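Local structure of metagenomic carboxyl esterase MGS0156 (Uncultured organism, 5D8M) at residues Asp163-Leu168 / Val243-Leu248; Ala179-Val184 / Ala284-Gly289. The protein probably hydrolyses carboxylic ester bonds, as a carboxyl esterase built on a parallel sheet flanked by helices in the manner of the alpha/beta hydrolases. One frame throughout, in Å; residues are numbered along the deposited sequence.

Interactions 1 and 2 lie side by side in the core of the chain, their centres 5 Å apart. Both reach the one parallel sheet, where strands 178-184 and 244-248 are neighbours: interaction 1 packs helix 159-170 against the second, and interaction 2 packs the loop before strand 290-293 against the first. Along the chain the segments alternate, 163-168, 179-184, 243-248, 284-289. Tyr246 O and Ser183 N, 2.7 Å apart, probably share a hydrogen bond, and Leu168 CD1 packs 3.5 Å from Val181 CG2. Helix, two strands and loop thus form one continuous core region, consistent with an alpha/beta-hydrolase fold.

Interaction 1 (Asp163-Leu168 / Val243-Leu248); sequences DVLEAL and VRYYSL
Leu165 and Leu168, one turn apart on helix 159-170, meet the ring of Tyr245 on strand 244-248 through their methyl ends. The tight part lies on the CD1-CE1 side of the ring, chiefly at CE1. Leu165 CD2 comes within 3.8 Å of Tyr245 CE1 and within 4.1 Å of Tyr245 CD1, slanting in at the ring rather than lying squarely over it or beside it. Leu168 and Tyr245 reach toward each other from opposite directions, and Leu168 CD1 sits at the ring edge, near the ring plane, 4.2 Å from Tyr245 CE1. The same first torsion in both leucines (chi1 -68°, CG anti to the carbonyl carbon) lets the two methyl ends converge on CE1. The looser part is at the start of the strand segment, where Leu168 CD1 is 4.4 Å from Val243 CG1. Even this slacker end is buried, as are all four touching residues; the exposed Arg244 lies on the side of the strand away from the helix. The backbones stay well apart, with Leu165 CA 9.9 Å from Tyr245 CA, and the whole interface is bridged by side chains. Around it, Leu168 also rests on Pro240, while Tyr246 and Leu248 pack on helix 324-338. Helices therefore cover both faces of the sheet, and helix 159-170, which directly follows strand 151-157, has a position consistent with that of the helix after the nucleophile elbow in alpha/beta hydrolases. The buried phenol is not left without a polar partner, since Tyr245 OH is hydrogen-bonded to the carbonyl oxygen of Pro240. That bond ties the far end of the ring to the chain just ahead of the strand, whereas the methyl contacts are undirected, so helix and strand probably stay together here through close fit of buried apolar surfaces.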
loop_
_atom_site.group_PDB
_atom_site.type_symbol
_atom_site.label_atom_id
_atom_site.label_comp_id
_atom_site.label_asym_id
_atom_site.label_seq_id
_atom_site.Cartn_x
_atom_site.Cartn_y
_atom_site.Cartn_z
ATOM N N ASP A 163 2.327 -8.272 -5.085
ATOM C CA ASP A 163 3.529 -9.102 -5.001
ATOM C C ASP A 163 3.389 -10.057 -3.784
ATOM O O ASP A 163 3.620 -11.253 -3.889
ATOM C CB ASP A 163 4.801 -8.248 -4.850
ATOM C CG ASP A 163 5.192 -7.478 -6.121
ATOM O OD1 ASP A 163 4.615 -7.701 -7.225
ATOM O OD2 ASP A 163 6.120 -6.633 -5.999
ATOM N N VAL A 164 2.969 -9.527 -2.633
ATOM C CA VAL A 164 2.847 -10.342 -1.418
ATOM C C VAL A 164 1.673 -11.328 -1.505
ATOM O O VAL A 164 1.829 -12.501 -1.157
ATOM C CB VAL A 164 2.708 -9.448 -0.150
ATOM C CG1 VAL A 164 2.293 -10.266 1.073
ATOM C CG2 VAL A 164 4.043 -8.749 0.154
ATOM N N LEU A 165 0.515 -10.882 -1.997
ATOM C CA LEU A 165 -0.626 -11.800 -2.133
ATOM C C LEU A 165 -0.291 -12.968 -3.073
ATOM O O LEU A 165 -0.659 -14.114 -2.807
ATOM C CB LEU A 165 -1.874 -11.058 -2.649
ATOM C CG LEU A 165 -2.507 -10.035 -1.692
ATOM C CD1 LEU A 165 -3.871 -9.491 -2.217
ATOM C CD2 LEU A 165 -2.646 -10.608 -0.265
ATOM N N GLU A 166 0.393 -12.685 -4.175
ATOM C CA GLU A 166 0.772 -13.763 -5.074
ATOM C C GLU A 166 1.740 -14.719 -4.381
ATOM O O GLU A 166 1.679 -15.927 -4.588
ATOM C CB GLU A 166 1.383 -13.209 -6.370
ATOM C CG GLU A 166 0.347 -12.379 -7.176
ATOM C CD GLU A 166 0.527 -12.409 -8.702
ATOM O OE1 GLU A 166 1.477 -13.049 -9.222
ATOM O OE2 GLU A 166 -0.312 -11.781 -9.385
ATOM N N ALA A 167 2.624 -14.174 -3.552
ATOM C CA ALA A 167 3.551 -15.011 -2.785
ATOM C C ALA A 167 2.782 -15.924 -1.813
ATOM O O ALA A 167 3.044 -17.121 -1.721
ATOM C CB ALA A 167 4.551 -14.131 -2.033
ATOM N N LEU A 168 1.812 -15.363 -1.104
ATOM C CA LEU A 168 1.037 -16.145 -0.115
ATOM C C LEU A 168 0.265 -17.272 -0.785
ATOM O O LEU A 168 0.131 -18.358 -0.254
ATOM C CB LEU A 168 0.079 -15.225 0.653
ATOM C CG LEU A 168 0.828 -14.246 1.560
ATOM C CD1 LEU A 168 -0.127 -13.297 2.207
ATOM C CD2 LEU A 168 1.572 -15.034 2.637
ATOM N N VAL A 243 -4.125 -16.106 7.484
ATOM C CA VAL A 243 -3.510 -14.766 7.457
ATOM C C VAL A 243 -4.597 -13.673 7.596
ATOM O O VAL A 243 -5.671 -13.805 7.023
ATOM C CB VAL A 243 -2.728 -14.542 6.144
ATOM C CG1 VAL A 243 -2.084 -13.144 6.122
ATOM C CG2 VAL A 243 -1.689 -15.639 5.938
ATOM N N ARG A 244 -4.353 -12.625 8.377
ATOM C CA ARG A 244 -5.314 -11.526 8.466
ATOM C C ARG A 244 -4.944 -10.408 7.489
ATOM O O ARG A 244 -3.773 -10.066 7.358
ATOM C CB ARG A 244 -5.371 -10.984 9.882
ATOM C CG ARG A 244 -5.555 -12.070 10.931
ATOM C CD ARG A 244 -6.992 -12.301 11.250
ATOM N NE ARG A 244 -7.337 -11.626 12.499
ATOM C CZ ARG A 244 -7.176 -12.148 13.715
ATOM N NH1 ARG A 244 -6.687 -13.378 13.871
ATOM N NH2 ARG A 244 -7.516 -11.433 14.778
ATOM N N TYR A 245 -5.942 -9.831 6.823
ATOM C CA TYR A 245 -5.688 -8.784 5.839
ATOM C C TYR A 245 -6.288 -7.459 6.293
ATOM O O TYR A 245 -7.380 -7.422 6.882
ATOM C CB TYR A 245 -6.249 -9.196 4.468
ATOM C CG TYR A 245 -5.726 -10.547 4.038
ATOM C CD1 TYR A 245 -4.494 -10.667 3.410
ATOM C CD2 TYR A 245 -6.444 -11.708 4.294
ATOM C CE1 TYR A 245 -4.000 -11.906 3.041
ATOM C CE2 TYR A 245 -5.960 -12.947 3.927
ATOM C CZ TYR A 245 -4.738 -13.045 3.301
ATOM O OH TYR A 245 -4.260 -14.301 2.929
ATOM N N TYR A 246 -5.563 -6.382 6.018
ATOM C CA TYR A 246 -5.976 -5.047 6.408
ATOM C C TYR A 246 -5.668 -4.091 5.279
ATOM O O TYR A 246 -4.642 -4.240 4.609
ATOM C CB TYR A 246 -5.248 -4.583 7.683
ATOM C CG TYR A 246 -5.288 -5.580 8.832
ATOM C CD1 TYR A 246 -4.362 -6.615 8.907
ATOM C CD2 TYR A 246 -6.226 -5.458 9.852
ATOM C CE1 TYR A 246 -4.381 -7.532 9.973
ATOM C CE2 TYR A 246 -6.252 -6.355 10.916
ATOM C CZ TYR A 246 -5.330 -7.390 10.964
ATOM O OH TYR A 246 -5.335 -8.260 12.005
ATOM N N SER A 247 -6.523 -3.091 5.072
ATOM C CA SER A 247 -6.295 -2.181 3.950
ATOM C C SER A 247 -6.538 -0.725 4.340
ATOM O O SER A 247 -7.503 -0.409 5.069
ATOM C CB SER A 247 -7.208 -2.545 2.764
ATOM O OG SER A 247 -7.004 -3.894 2.335
ATOM N N LEU A 248 -5.662 0.131 3.819
ATOM C CA LEU A 248 -5.795 1.582 3.828
ATOM C C LEU A 248 -5.849 2.033 2.381
ATOM O O LEU A 248 -5.009 1.624 1.584
ATOM C CB LEU A 248 -4.619 2.239 4.545
ATOM C CG LEU A 248 -4.590 2.038 6.058
ATOM C CD1 LEU A 248 -3.145 2.170 6.549
ATOM C CD2 LEU A 248 -5.458 3.081 6.745
#

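Interaction 2 (Ala179-Val184 / Ala284-Gly289); sequences AAVVSV and AIIPGG
Ser183 and Ile286 make the closest direct contact between strand 178-184 and the loop that leads into strand 290-293. Its apolar part is the end of the isoleucine: Ile286 CD1 lies 3.7 Å from Ser183 CB, with Ile286 CG1 following at 4.2 Å from that same Ser183 CB. Further back along the strand, Val181 CG1 touches Ile286 CD1 at 4.3 Å, so the one methyl bears on two strand residues two apart, both of which point to the loop. Val182 and Val184 point away and meet helix 324-338 on the other face, consistent with a central strand of an alpha/beta-hydrolase sandwich. The polar part runs through a water. Ser183 OG, anti to the backbone nitrogen (chi1 -174°), is turned off the methyl contact toward the water and donates to it at 2.7 Å; the water in turn donates to Ala284 O at 2.6 Å. The two partners subtend about 109° at the water oxygen, a near-tetrahedral link that spans the 4.3 Å between Ser183 OG and Ala284 O. Two hydrogen bonds shape the loop: Ile286 N donates to the side-chain oxygen Ser247 OG of the neighbouring strand, and Gly289 N to Ile286 O closes a type II beta turn, with Gly288 at its third position, where such a turn calls for a positive phi (79°).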
loop_
_atom_site.group_PDB
_atom_site.type_symbol
_atom_site.label_atom_id
_atom_site.label_comp_id
_atom_site.label_asym_id
_atom_site.label_seq_id
_atom_site.Cartn_x
_atom_site.Cartn_y
_atom_site.Cartn_z
ATOM N N ALA A 179 1.572 -13.727 9.793
ATOM C CA ALA A 179 0.401 -13.398 10.614
ATOM C C ALA A 179 -0.581 -12.432 9.920
ATOM O O ALA A 179 -1.800 -12.554 10.066
ATOM C CB ALA A 179 0.827 -12.820 11.939
ATOM N N ALA A 180 -0.056 -11.474 9.177
ATOM C CA ALA A 180 -0.911 -10.409 8.665
ATOM C C ALA A 180 -0.328 -9.740 7.445
ATOM O O ALA A 180 0.904 -9.684 7.284
ATOM C CB ALA A 180 -1.158 -9.368 9.762
ATOM N N VAL A 181 -1.217 -9.246 6.577
ATOM C CA VAL A 181 -0.831 -8.363 5.475
ATOM C C VAL A 181 -1.597 -7.079 5.558
ATOM O O VAL A 181 -2.819 -7.101 5.571
ATOM C CB VAL A 181 -1.123 -8.962 4.096
ATOM C CG1 VAL A 181 -0.741 -7.949 2.999
ATOM C CG2 VAL A 181 -0.384 -10.298 3.927
ATOM N N VAL A 182 -0.878 -5.963 5.581
ATOM C CA VAL A 182 -1.492 -4.656 5.532
ATOM C C VAL A 182 -1.188 -4.023 4.193
ATOM O O VAL A 182 -0.031 -3.906 3.797
ATOM C CB VAL A 182 -0.966 -3.740 6.643
ATOM C CG1 VAL A 182 -1.676 -2.392 6.559
ATOM C CG2 VAL A 182 -1.190 -4.405 8.003
ATOM N N SER A 183 -2.238 -3.643 3.490
ATOM C CA SER A 183 -2.127 -2.962 2.220
ATOM C C SER A 183 -2.259 -1.446 2.420
ATOM O O SER A 183 -3.267 -0.980 2.968
ATOM C CB SER A 183 -3.246 -3.485 1.283
ATOM O OG SER A 183 -3.118 -2.965 -0.025
ATOM N N VAL A 184 -1.267 -0.689 1.965
ATOM C CA VAL A 184 -1.304 0.764 1.980
ATOM C C VAL A 184 -1.301 1.294 0.540
ATOM O O VAL A 184 -0.284 1.203 -0.154
ATOM C CB VAL A 184 -0.088 1.347 2.751
ATOM C CG1 VAL A 184 -0.201 2.849 2.880
ATOM C CG2 VAL A 184 0.039 0.669 4.150
ATOM N N ALA A 284 -8.541 -0.783 -3.969
ATOM C CA ALA A 284 -7.390 -0.811 -3.077
ATOM C C ALA A 284 -7.712 -1.475 -1.753
ATOM O O ALA A 284 -7.032 -1.237 -0.730
ATOM C CB ALA A 284 -6.866 0.628 -2.834
ATOM N N ILE A 285 -8.754 -2.301 -1.761
ATOM C CA ILE A 285 -9.174 -2.953 -0.545
ATOM C C ILE A 285 -9.196 -4.461 -0.735
ATOM O O ILE A 285 -9.874 -4.981 -1.633
ATOM C CB ILE A 285 -10.554 -2.428 -0.104
ATOM C CG1 ILE A 285 -10.436 -0.914 0.178
ATOM C CG2 ILE A 285 -11.038 -3.186 1.155
ATOM C CD1 ILE A 285 -11.769 -0.193 0.301
ATOM N N ILE A 286 -8.443 -5.161 0.107
ATOM C CA ILE A 286 -8.403 -6.620 0.067
ATOM C C ILE A 286 -9.739 -7.210 0.551
ATOM O O ILE A 286 -10.134 -7.004 1.700
ATOM C CB ILE A 286 -7.245 -7.170 0.936
ATOM C CG1 ILE A 286 -5.892 -6.580 0.469
ATOM C CG2 ILE A 286 -7.288 -8.716 0.973
ATOM C CD1 ILE A 286 -4.661 -6.925 1.417
ATOM N N PRO A 287 -10.438 -7.953 -0.328
ATOM C CA PRO A 287 -11.742 -8.491 0.076
ATOM C C PRO A 287 -11.590 -9.514 1.211
ATOM O O PRO A 287 -10.575 -10.214 1.265
ATOM C CB PRO A 287 -12.290 -9.129 -1.214
ATOM C CG PRO A 287 -11.087 -9.400 -2.061
ATOM C CD PRO A 287 -10.096 -8.289 -1.723
ATOM N N GLY A 288 -12.562 -9.556 2.116
ATOM C CA GLY A 288 -12.522 -10.452 3.266
ATOM C C GLY A 288 -11.628 -9.943 4.392
ATOM O O GLY A 288 -11.499 -10.593 5.425
ATOM N N GLY A 289 -10.995 -8.787 4.187
ATOM C CA GLY A 289 -10.140 -8.203 5.200
ATOM C C GLY A 289 -10.800 -7.175 6.109
ATOM O O GLY A 289 -12.025 -7.139 6.258
HETATM O O HOH W 1 -4.625 -0.715 0.097
#